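SaTIE-TED (Staphylococcus aureus, PDB 6FX6) is of unknown function but, as the thioester domain of a cell-wall-anchored surface protein, probably helps the bacterium attach covalently to target molecules. Local coordinates at residues 13-16 / 17-21; 30-33 / 34-37; 96-99 / 100-104; 114-117 / 118-121; 81-85 / 86-90. All coordinates share one frame; numbering follows the deposited sequence.

Contact 1: 13-16 / 17-21; sequences IDKG and INWIV. With ZN (zinc ion), chain B.
K15 and I17 flank a backbone turn at G16, where a positive phi of 63° redirects the chain into strand 20-24. The turn closes round water 1, which accepts from both K15 N and I17 N. D14 CG lies opposite the backbone N (chi1 -174°), and this carries the carboxylate forward along the chain. OD1 of D14 then accepts from G16 N at 3.3 Å, with the donor above the carboxylate plane. The other oxygen holds a metal: D14 OD2 binds a zinc ion at 2.0 Å, and water 2 sits on the same metal. One carboxylate thus holds both the turn and the ion.

The apolar side of the turn gathers round W19. I13 CG2 comes to 3.7 Å from W19 CZ2, and the two side chains cross at about a right angle. K15 runs out as an extended chain. Its CD meets the indole at the edge, 4.0 Å from W19 CH2. Nearer the backbone, K15 CB and I17 CD1 are tightly packed at 3.5 Å. The ammonium end of K15 goes on to a salt bridge with E95 of helix 94-107. I98 of that helix touches I13 and W19.

The D14 bond to the N-H two residues on makes an Asx turn, here in the connection between strands 5-13 and 20-24, both paired antiparallel with strand 30-40.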
# COMPACT_ATOMS: atom_id res chain seq x y z
N ILE A 13 -1.03 -16.37 15.93
CA ILE A 13 -0.84 -15.41 17.00
C ILE A 13 -1.82 -15.81 18.09
O ILE A 13 -3.03 -15.64 17.94
CB ILE A 13 -1.11 -13.98 16.51
CG1 ILE A 13 -0.14 -13.62 15.37
CG2 ILE A 13 -1.01 -12.98 17.66
CD1 ILE A 13 -0.57 -12.44 14.52
N ASP A 14 -1.31 -16.37 19.18
CA ASP A 14 -2.14 -16.86 20.28
C ASP A 14 -1.47 -16.49 21.59
O ASP A 14 -0.38 -16.98 21.90
CB ASP A 14 -2.33 -18.38 20.16
CG ASP A 14 -3.31 -18.94 21.20
OD1 ASP A 14 -4.06 -18.16 21.82
OD2 ASP A 14 -3.33 -20.17 21.39
N LYS A 15 -2.12 -15.61 22.36
CA LYS A 15 -1.62 -15.20 23.66
C LYS A 15 -2.65 -15.47 24.77
O LYS A 15 -2.58 -14.86 25.84
CB LYS A 15 -1.20 -13.73 23.61
CG LYS A 15 -0.02 -13.50 22.67
CD LYS A 15 0.36 -12.03 22.54
CE LYS A 15 1.38 -11.84 21.42
NZ LYS A 15 1.66 -10.40 21.14
N GLY A 16 -3.57 -16.40 24.52
CA GLY A 16 -4.65 -16.71 25.46
C GLY A 16 -5.60 -15.55 25.71
O GLY A 16 -6.26 -15.50 26.74
N ILE A 17 -5.67 -14.63 24.75
CA ILE A 17 -6.42 -13.38 24.86
C ILE A 17 -7.55 -13.43 23.84
O ILE A 17 -7.33 -13.82 22.70
CB ILE A 17 -5.52 -12.17 24.49
CG1 ILE A 17 -4.39 -11.99 25.51
CG2 ILE A 17 -6.32 -10.87 24.38
CD1 ILE A 17 -3.20 -11.22 24.97
N ASN A 18 -8.75 -13.02 24.26
CA ASN A 18 -9.82 -12.69 23.32
C ASN A 18 -9.43 -11.38 22.65
O ASN A 18 -9.43 -10.34 23.30
CB ASN A 18 -11.17 -12.54 24.02
CG ASN A 18 -11.70 -13.86 24.57
OD1 ASN A 18 -11.29 -14.94 24.14
ND2 ASN A 18 -12.63 -13.77 25.52
N TRP A 19 -9.07 -11.44 21.37
CA TRP A 19 -8.60 -10.26 20.64
C TRP A 19 -9.75 -9.29 20.37
O TRP A 19 -9.62 -8.09 20.64
CB TRP A 19 -7.93 -10.66 19.33
CG TRP A 19 -6.63 -11.39 19.51
CD1 TRP A 19 -6.39 -12.71 19.26
CD2 TRP A 19 -5.40 -10.83 19.96
NE1 TRP A 19 -5.07 -13.00 19.54
CE2 TRP A 19 -4.44 -11.86 19.97
CE3 TRP A 19 -5.02 -9.55 20.37
CZ2 TRP A 19 -3.11 -11.65 20.37
CZ3 TRP A 19 -3.69 -9.33 20.76
CH2 TRP A 19 -2.76 -10.38 20.76
N ILE A 20 -10.84 -9.82 19.83
CA ILE A 20 -12.07 -9.06 19.58
C ILE A 20 -13.32 -9.92 19.71
O ILE A 20 -13.26 -11.15 19.60
CB ILE A 20 -12.10 -8.43 18.16
CG1 ILE A 20 -11.82 -9.49 17.08
CG2 ILE A 20 -11.11 -7.28 18.06
CD1 ILE A 20 -11.96 -8.98 15.66
N VAL A 21 -14.44 -9.26 19.97
CA VAL A 21 -15.76 -9.83 19.76
C VAL A 21 -16.38 -8.98 18.65
O VAL A 21 -16.59 -7.78 18.84
CB VAL A 21 -16.62 -9.79 21.03
CG1 VAL A 21 -18.03 -10.32 20.75
CG2 VAL A 21 -15.95 -10.58 22.15
ZN ZN B . -2.13 -21.39 20.35
O HOH W 1 -5.01 -14.92 21.73
O HOH W 2 -2.69 -21.36 18.28

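Contact 2: 30-33 / 34-37; sequences FTMD and RWAK. With ZN (zinc ion), chain C.
M32, a selenomethionine, lays the end of its side chain flat over one face of the W35 indole. The two side chains cross at about a right angle. SE stands 3.9 Å from the centroid of the W35 six-membered ring and only 11° off its normal. The methyl reaches further on, with M32 CE 3.9 Å from the centroid of the five-membered ring. SE and CE therefore cover both rings at once, a Met-aromatic contact joined to a CH-pi contact. The bend at chi3 (132°) turns CE over the five-membered ring. CE also lies 3.5 Å from R34 O.

Both residues belong to strand 30-40, which is broken round D33 and R34. M32 makes backbone bonds with W19 and I20, at the start of strand 20-24. W35 makes backbone bonds with I13 of strand 5-13. Helix 94-107 covers W35 through I98, Q101 and M102.

The other side of the strand is much looser. D33 OD1 binds a zinc ion at 2.0 Å, and water 3 is bound to the same zinc ion at 2.2 Å. R34 stretches out from CG to NE and leads away from the preceding residues. R34 NE lies 3.0 Å from water 3. R34 NE is 5.7 Å from D33 OD1, so the opposite charges are near but not in contact. The guanidinium of this exposed residue makes a cation-pi contact with W12.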
# COMPACT_ATOMS: atom_id res chain seq x y z
N PHE A 30 -18.82 -13.17 17.31
CA PHE A 30 -17.80 -14.21 17.18
C PHE A 30 -16.58 -13.77 17.98
O PHE A 30 -16.10 -12.64 17.82
CB PHE A 30 -17.45 -14.37 15.70
CG PHE A 30 -16.52 -15.52 15.38
CD1 PHE A 30 -15.13 -15.36 15.40
CD2 PHE A 30 -17.04 -16.75 14.97
CE1 PHE A 30 -14.29 -16.42 15.08
CE2 PHE A 30 -16.20 -17.81 14.64
CZ PHE A 30 -14.82 -17.64 14.70
N THR A 31 -16.09 -14.66 18.85
CA THR A 31 -14.93 -14.39 19.70
C THR A 31 -13.67 -14.92 19.02
O THR A 31 -13.56 -16.12 18.78
CB THR A 31 -15.09 -15.06 21.07
OG1 THR A 31 -16.29 -14.58 21.69
CG2 THR A 31 -13.90 -14.74 21.98
N MSE A 32 -12.73 -14.03 18.73
CA MSE A 32 -11.45 -14.43 18.14
C MSE A 32 -10.41 -14.44 19.23
O MSE A 32 -9.90 -13.39 19.63
CB MSE A 32 -11.09 -13.51 16.98
CG MSE A 32 -10.92 -14.35 15.72
SE MSE A 32 -10.47 -13.16 14.24
CE MSE A 32 -8.95 -14.14 13.47
N ASP A 33 -10.10 -15.65 19.72
CA ASP A 33 -9.08 -15.85 20.75
C ASP A 33 -7.72 -16.31 20.19
O ASP A 33 -6.84 -16.74 20.93
CB ASP A 33 -9.59 -16.79 21.85
CG ASP A 33 -9.88 -18.20 21.37
OD1 ASP A 33 -9.95 -18.46 20.15
OD2 ASP A 33 -10.06 -19.08 22.23
N ARG A 34 -7.56 -16.22 18.87
CA ARG A 34 -6.27 -16.33 18.20
C ARG A 34 -6.38 -15.63 16.86
O ARG A 34 -7.49 -15.27 16.43
CB ARG A 34 -5.86 -17.79 18.01
CG ARG A 34 -6.88 -18.62 17.24
CD ARG A 34 -6.28 -19.87 16.61
NE ARG A 34 -7.20 -20.42 15.61
CZ ARG A 34 -7.12 -21.64 15.06
NH1 ARG A 34 -8.03 -21.99 14.14
NH2 ARG A 34 -6.16 -22.50 15.40
N TRP A 35 -5.25 -15.45 16.19
CA TRP A 35 -5.22 -14.72 14.93
C TRP A 35 -4.30 -15.37 13.92
O TRP A 35 -3.14 -15.69 14.22
CB TRP A 35 -4.82 -13.26 15.17
CG TRP A 35 -5.49 -12.34 14.23
CD1 TRP A 35 -5.21 -12.18 12.91
CD2 TRP A 35 -6.58 -11.47 14.52
NE1 TRP A 35 -6.05 -11.26 12.36
CE2 TRP A 35 -6.91 -10.80 13.32
CE3 TRP A 35 -7.31 -11.17 15.68
CZ2 TRP A 35 -7.93 -9.85 13.24
CZ3 TRP A 35 -8.33 -10.23 15.60
CH2 TRP A 35 -8.63 -9.58 14.39
N ALA A 36 -4.82 -15.56 12.71
CA ALA A 36 -4.06 -16.14 11.60
C ALA A 36 -3.33 -15.01 10.89
O ALA A 36 -3.96 -14.09 10.37
CB ALA A 36 -4.99 -16.85 10.63
N LYS A 37 -2.00 -15.07 10.91
CA LYS A 37 -1.18 -14.21 10.07
C LYS A 37 -0.88 -14.98 8.80
O LYS A 37 -0.06 -15.90 8.81
CB LYS A 37 0.11 -13.81 10.79
CG LYS A 37 0.91 -12.74 10.07
CD LYS A 37 2.25 -12.52 10.76
CE LYS A 37 3.01 -11.37 10.12
NZ LYS A 37 4.37 -11.24 10.70
ZN ZN C . -10.05 -20.29 19.44
O HOH W 3 -9.75 -20.23 17.26

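Contact 3: 96-99 / 100-104; sequences QYIA and TQMLI
I98 and M102 lie side by side on one flank of an alpha-helix, part of helix 94-107, with I98 CG2 3.7 Å from SE of M102, a selenomethionine. They are one turn apart and point the same way. A second such pair is Y97 and Q101. Their side chains also run alongside each other, but the ring and the amide are turned 88° apart. Y97 OH and Q101 OE1 stay 4.0 Å from each other and use other partners. Q101 OE1 accepts from C47 N, and Y97 OH bonds to A45 O and F38 N.

The backbone sets this spacing. Q101 N donates to Y97 O at 2.9 Å, and M102 N donates to I98 O at 2.8 Å, the four-residue step of the alpha-helix. Further out, F46 of strand 43-47 packs against T100 and Q101. From helix 121-134, R124 touches A99, and I128 packs against T100 and L103. Thioester domains join a cysteine to a glutamine side chain. The closeness of Q101 to C47 is consistent with such a pair, although Q101 is modelled here as an intact amide.

Q96 O is gripped twice by T100. With T100 chi1 at -58°, OG1 sits beside the backbone N and reaches back one turn. T100 OG1 donates to Q96 O at 2.9 Å, and T100 N donates to Q96 O at the same length, from the opposite face of the carbonyl plane.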
# COMPACT_ATOMS: atom_id res chain seq x y z
N GLN A 96 0.38 -4.81 15.09
CA GLN A 96 0.23 -4.05 13.83
C GLN A 96 -0.46 -4.85 12.74
O GLN A 96 -1.34 -4.32 12.06
CB GLN A 96 1.57 -3.54 13.26
CG GLN A 96 1.91 -2.08 13.54
CD GLN A 96 0.83 -1.08 13.16
OE1 GLN A 96 0.28 -0.41 14.02
NE2 GLN A 96 0.56 -0.96 11.87
N TYR A 97 -0.04 -6.09 12.55
CA TYR A 97 -0.69 -6.98 11.59
C TYR A 97 -2.19 -7.10 11.88
O TYR A 97 -3.00 -6.99 10.97
CB TYR A 97 -0.08 -8.39 11.57
CG TYR A 97 -0.78 -9.28 10.58
CD1 TYR A 97 -0.39 -9.32 9.25
CD2 TYR A 97 -1.89 -10.03 10.97
CE1 TYR A 97 -1.07 -10.12 8.33
CE2 TYR A 97 -2.57 -10.82 10.07
CZ TYR A 97 -2.16 -10.87 8.75
OH TYR A 97 -2.85 -11.68 7.88
N ILE A 98 -2.52 -7.34 13.14
CA ILE A 98 -3.92 -7.48 13.56
C ILE A 98 -4.69 -6.18 13.30
O ILE A 98 -5.79 -6.22 12.76
CB ILE A 98 -4.03 -7.89 15.05
CG1 ILE A 98 -3.61 -9.34 15.21
CG2 ILE A 98 -5.46 -7.73 15.57
CD1 ILE A 98 -3.42 -9.79 16.64
N ALA A 99 -4.10 -5.05 13.70
CA ALA A 99 -4.72 -3.74 13.48
C ALA A 99 -4.98 -3.49 11.99
O ALA A 99 -6.05 -3.01 11.62
CB ALA A 99 -3.86 -2.63 14.05
N THR A 100 -4.00 -3.83 11.16
CA THR A 100 -4.14 -3.68 9.72
C THR A 100 -5.27 -4.57 9.18
O THR A 100 -6.12 -4.09 8.42
CB THR A 100 -2.81 -3.98 9.00
OG1 THR A 100 -1.80 -3.10 9.52
CG2 THR A 100 -2.92 -3.77 7.50
N GLN A 101 -5.28 -5.84 9.58
CA GLN A 101 -6.37 -6.76 9.22
C GLN A 101 -7.72 -6.22 9.67
O GLN A 101 -8.69 -6.30 8.94
CB GLN A 101 -6.14 -8.15 9.84
CG GLN A 101 -7.24 -9.18 9.55
CD GLN A 101 -7.33 -9.56 8.09
OE1 GLN A 101 -6.70 -10.53 7.66
NE2 GLN A 101 -8.11 -8.80 7.32
N MSE A 102 -7.76 -5.70 10.90
CA MSE A 102 -9.00 -5.15 11.45
C MSE A 102 -9.50 -3.93 10.72
O MSE A 102 -10.71 -3.75 10.57
CB MSE A 102 -8.85 -4.82 12.94
CG MSE A 102 -9.12 -6.05 13.80
SE MSE A 102 -8.50 -5.68 15.63
CE MSE A 102 -9.89 -4.38 16.16
N LEU A 103 -8.58 -3.09 10.25
CA LEU A 103 -8.94 -1.90 9.46
C LEU A 103 -9.44 -2.27 8.06
O LEU A 103 -10.40 -1.67 7.57
CB LEU A 103 -7.75 -0.93 9.36
CG LEU A 103 -8.02 0.42 8.67
CD1 LEU A 103 -9.26 1.10 9.22
CD2 LEU A 103 -6.80 1.32 8.80
N ILE A 104 -8.77 -3.23 7.43
CA ILE A 104 -9.23 -3.83 6.17
C ILE A 104 -10.66 -4.35 6.34
O ILE A 104 -11.52 -4.09 5.51
CB ILE A 104 -8.28 -4.96 5.68
CG1 ILE A 104 -7.01 -4.34 5.10
CG2 ILE A 104 -8.95 -5.86 4.64
CD1 ILE A 104 -5.85 -5.31 4.98

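Contact 4: 114-117 / 118-121; sequences TIYN and GLNY
Y116 and L119 close a 3-10 turn that links strand 111-115 to helix 121-134. L119 N donates to Y116 O at 3.2 Å. N120 N follows with a bond to N117 O at 3.1 Å. Both donors stand well above the plane of the carbonyl they use.

The Y116 ring folds over the turn. A chi1 of 176° swings it away from its own backbone N and brings one ring face over the G118 backbone. G118 CA makes a CH-pi contact 3.9 Å from the Y116 ring centroid, and G118 N lies above the same face. L119 meets this ring differently. Its CD1 comes in at the edge, in the ring plane, 3.9 Å from Y116 CD2.

The 3-10 turn leads directly into helix 121-134. N120 is at the N-cap with a positive phi of 57°, but its side chain makes no capping bond. Water 4 serves the first turn of the helix instead. It accepts from Y121 N and donates to Y116 O, both at 2.8 Å.

I115 points toward the start of the helix. I115 CD1 reaches 3.7 Å from Y121 CD2, and the two side chains cross at a slant. M102 of helix 94-107 touches I115, L119 and Y121. The hydroxyl of Y121 bonds to E106, and L119 also packs on W19.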
# COMPACT_ATOMS: atom_id res chain seq x y z
N THR A 114 -16.22 -5.46 21.11
CA THR A 114 -15.17 -5.43 22.13
C THR A 114 -13.82 -5.51 21.44
O THR A 114 -13.65 -6.27 20.48
CB THR A 114 -15.29 -6.62 23.10
OG1 THR A 114 -16.59 -6.61 23.71
CG2 THR A 114 -14.23 -6.57 24.20
N ILE A 115 -12.86 -4.72 21.92
CA ILE A 115 -11.48 -4.76 21.43
C ILE A 115 -10.51 -4.83 22.61
O ILE A 115 -10.59 -4.01 23.52
CB ILE A 115 -11.14 -3.55 20.53
CG1 ILE A 115 -12.07 -3.50 19.31
CG2 ILE A 115 -9.67 -3.61 20.08
CD1 ILE A 115 -11.95 -2.23 18.48
N TYR A 116 -9.60 -5.80 22.58
CA TYR A 116 -8.55 -5.93 23.59
C TYR A 116 -7.76 -4.63 23.67
O TYR A 116 -7.26 -4.15 22.66
CB TYR A 116 -7.64 -7.10 23.23
CG TYR A 116 -6.45 -7.31 24.14
CD1 TYR A 116 -6.61 -7.45 25.52
CD2 TYR A 116 -5.15 -7.40 23.61
CE1 TYR A 116 -5.51 -7.65 26.35
CE2 TYR A 116 -4.06 -7.60 24.44
CZ TYR A 116 -4.23 -7.72 25.80
OH TYR A 116 -3.13 -7.93 26.59
N ASN A 117 -7.67 -4.05 24.88
CA ASN A 117 -7.01 -2.75 25.08
C ASN A 117 -5.52 -2.78 24.69
O ASN A 117 -4.99 -1.77 24.22
CB ASN A 117 -7.15 -2.29 26.53
CG ASN A 117 -6.81 -0.82 26.71
OD1 ASN A 117 -7.44 0.05 26.11
ND2 ASN A 117 -5.81 -0.53 27.55
N GLY A 118 -4.88 -3.93 24.88
CA GLY A 118 -3.47 -4.11 24.51
C GLY A 118 -3.13 -4.03 23.03
O GLY A 118 -1.95 -3.99 22.69
N LEU A 119 -4.13 -4.05 22.16
CA LEU A 119 -3.93 -3.70 20.74
C LEU A 119 -3.51 -2.27 20.48
O LEU A 119 -2.82 -2.01 19.50
CB LEU A 119 -5.18 -3.96 19.89
CG LEU A 119 -5.10 -5.19 19.01
CD1 LEU A 119 -5.02 -6.41 19.88
CD2 LEU A 119 -6.32 -5.26 18.10
N ASN A 120 -3.97 -1.34 21.33
CA ASN A 120 -3.79 0.08 21.10
C ASN A 120 -4.40 0.42 19.73
O ASN A 120 -3.76 1.08 18.90
CB ASN A 120 -2.29 0.45 21.19
CG ASN A 120 -2.04 1.92 21.44
OD1 ASN A 120 -2.78 2.57 22.18
ND2 ASN A 120 -0.99 2.45 20.83
N TYR A 121 -5.63 -0.05 19.51
CA TYR A 121 -6.22 -0.08 18.17
C TYR A 121 -6.48 1.30 17.58
O TYR A 121 -6.14 1.55 16.43
CB TYR A 121 -7.54 -0.88 18.14
CG TYR A 121 -8.16 -0.97 16.74
CD1 TYR A 121 -7.48 -1.61 15.70
CD2 TYR A 121 -9.41 -0.41 16.46
CE1 TYR A 121 -8.02 -1.68 14.42
CE2 TYR A 121 -9.97 -0.49 15.19
CZ TYR A 121 -9.28 -1.12 14.17
OH TYR A 121 -9.83 -1.21 12.90
O HOH W 4 -6.89 -1.62 21.45

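Contact 5: 81-85 / 86-90; sequences ISHFG and YIANK
The H83 imidazole has the A88 methyl over one face, where A88 CB stands 3.7 Å from the ring centroid in a CH-pi contact. The methyl is offset toward the rim, on the side of CE1 and NE2. F84 CD2 meets the same imidazole at its edge, in plane. H83 CD2 lies over the centre of one face of the F84 ring. A chi1 of 180° sets the H83 ring beside the helix end, within reach of A88. H83 also packs on the loop residues I203, I205 and P225.

The backbone here is the last part of helix 72-87, and its turns widen. S82 O accepts from Y86 N at 3.1 Å and from I87 N at 3.2 Å. The I87 bond is nearly straight (172°) and lies in the carbonyl plane. A88 N donates to H83 O at 2.8 Å. These five-residue steps from I87 and A88 mark a pi-type turn.

N89 then closes the helix end with its side chain. N89 ND2 donates to F84 O at 2.9 Å and 165°, with the acceptor close to the amide plane.

Beside this end runs helix 94-107. Q96 bonds to G85 O, and the Y86 ring meets the Y97 ring edge-to-face. Y86 OH bonds to Q92 O and to K37 NZ of strand 30-40. In strand 43-47, F46 touches S82 and Y86, and I44 touches Y86 and I87.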
# COMPACT_ATOMS: atom_id res chain seq x y z
N ILE A 81 -3.98 0.33 2.71
CA ILE A 81 -4.01 -0.12 4.11
C ILE A 81 -3.02 -1.27 4.32
O ILE A 81 -2.29 -1.28 5.30
CB ILE A 81 -5.43 -0.52 4.56
CG1 ILE A 81 -6.35 0.72 4.55
CG2 ILE A 81 -5.40 -1.12 5.96
CD1 ILE A 81 -7.82 0.39 4.50
N SER A 82 -3.00 -2.23 3.39
CA SER A 82 -2.05 -3.32 3.47
C SER A 82 -0.62 -2.78 3.43
O SER A 82 0.19 -3.11 4.30
CB SER A 82 -2.27 -4.32 2.33
OG SER A 82 -1.31 -5.36 2.36
N HIS A 83 -0.33 -1.92 2.45
CA HIS A 83 1.02 -1.40 2.25
C HIS A 83 1.54 -0.58 3.44
O HIS A 83 2.54 -0.94 4.07
CB HIS A 83 1.10 -0.58 0.97
CG HIS A 83 2.46 -0.01 0.70
ND1 HIS A 83 3.50 -0.77 0.20
CD2 HIS A 83 2.95 1.23 0.90
CE1 HIS A 83 4.57 -0.01 0.08
NE2 HIS A 83 4.27 1.21 0.50
N PHE A 84 0.85 0.53 3.73
CA PHE A 84 1.29 1.45 4.78
C PHE A 84 1.04 0.91 6.19
O PHE A 84 1.79 1.24 7.12
CB PHE A 84 0.63 2.81 4.61
CG PHE A 84 1.08 3.54 3.38
CD1 PHE A 84 2.35 4.11 3.32
CD2 PHE A 84 0.24 3.67 2.27
CE1 PHE A 84 2.78 4.78 2.19
CE2 PHE A 84 0.66 4.34 1.14
CZ PHE A 84 1.93 4.89 1.09
N GLY A 85 0.01 0.09 6.34
CA GLY A 85 -0.34 -0.49 7.63
C GLY A 85 0.64 -1.54 8.12
O GLY A 85 0.99 -1.56 9.29
N TYR A 86 1.08 -2.42 7.22
CA TYR A 86 1.96 -3.49 7.66
C TYR A 86 3.21 -3.68 6.81
O TYR A 86 4.31 -3.63 7.35
CB TYR A 86 1.18 -4.82 7.81
CG TYR A 86 2.00 -5.82 8.56
CD1 TYR A 86 2.15 -5.72 9.95
CD2 TYR A 86 2.71 -6.82 7.90
CE1 TYR A 86 2.94 -6.61 10.65
CE2 TYR A 86 3.51 -7.72 8.59
CZ TYR A 86 3.62 -7.61 9.96
OH TYR A 86 4.40 -8.49 10.66
N ILE A 87 3.06 -3.90 5.51
CA ILE A 87 4.18 -4.38 4.69
C ILE A 87 5.34 -3.39 4.60
O ILE A 87 6.50 -3.80 4.70
CB ILE A 87 3.70 -4.85 3.29
CG1 ILE A 87 2.86 -6.14 3.46
CG2 ILE A 87 4.87 -5.12 2.34
CD1 ILE A 87 1.59 -6.14 2.67
N ALA A 88 5.04 -2.11 4.43
CA ALA A 88 6.06 -1.05 4.46
C ALA A 88 6.13 -0.32 5.80
O ALA A 88 6.78 0.72 5.90
CB ALA A 88 5.82 -0.06 3.33
N ASN A 89 5.50 -0.86 6.84
CA ASN A 89 5.48 -0.22 8.15
C ASN A 89 6.72 -0.61 8.97
O ASN A 89 7.20 -1.74 8.90
CB ASN A 89 4.20 -0.60 8.90
CG ASN A 89 3.86 0.38 10.01
OD1 ASN A 89 4.52 0.42 11.05
ND2 ASN A 89 2.83 1.19 9.78
N LYS A 90 7.22 0.35 9.75
CA LYS A 90 8.38 0.14 10.63
C LYS A 90 8.09 -0.90 11.72
O LYS A 90 8.97 -1.68 12.09
CB LYS A 90 8.80 1.46 11.27
CG LYS A 90 9.35 2.47 10.27
CD LYS A 90 9.53 3.85 10.89
CE LYS A 90 9.99 4.85 9.84
NZ LYS A 90 10.37 6.15 10.45

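How the contacts relate
Along the chain the order is contact 1, contact 2, contact 5, contact 3, contact 4. Each closes before the next opens, so none nest or cross. Contact 1 turns the chain from strand 5-13 to strand 20-24. Contact 2 lies on strand 30-40, and backbone bonds between this strand and strands 5-13 and 20-24 join it to contact 1. Contact 5 ends helix 72-87, and contact 3 lies on helix 94-107, which touches it. Contact 4 closes the turn from strand 111-115 into helix 121-134 and bonds to W19 and V21. Contact 3 is the common neighbour: it touches the other four and ties the sheet to the helices.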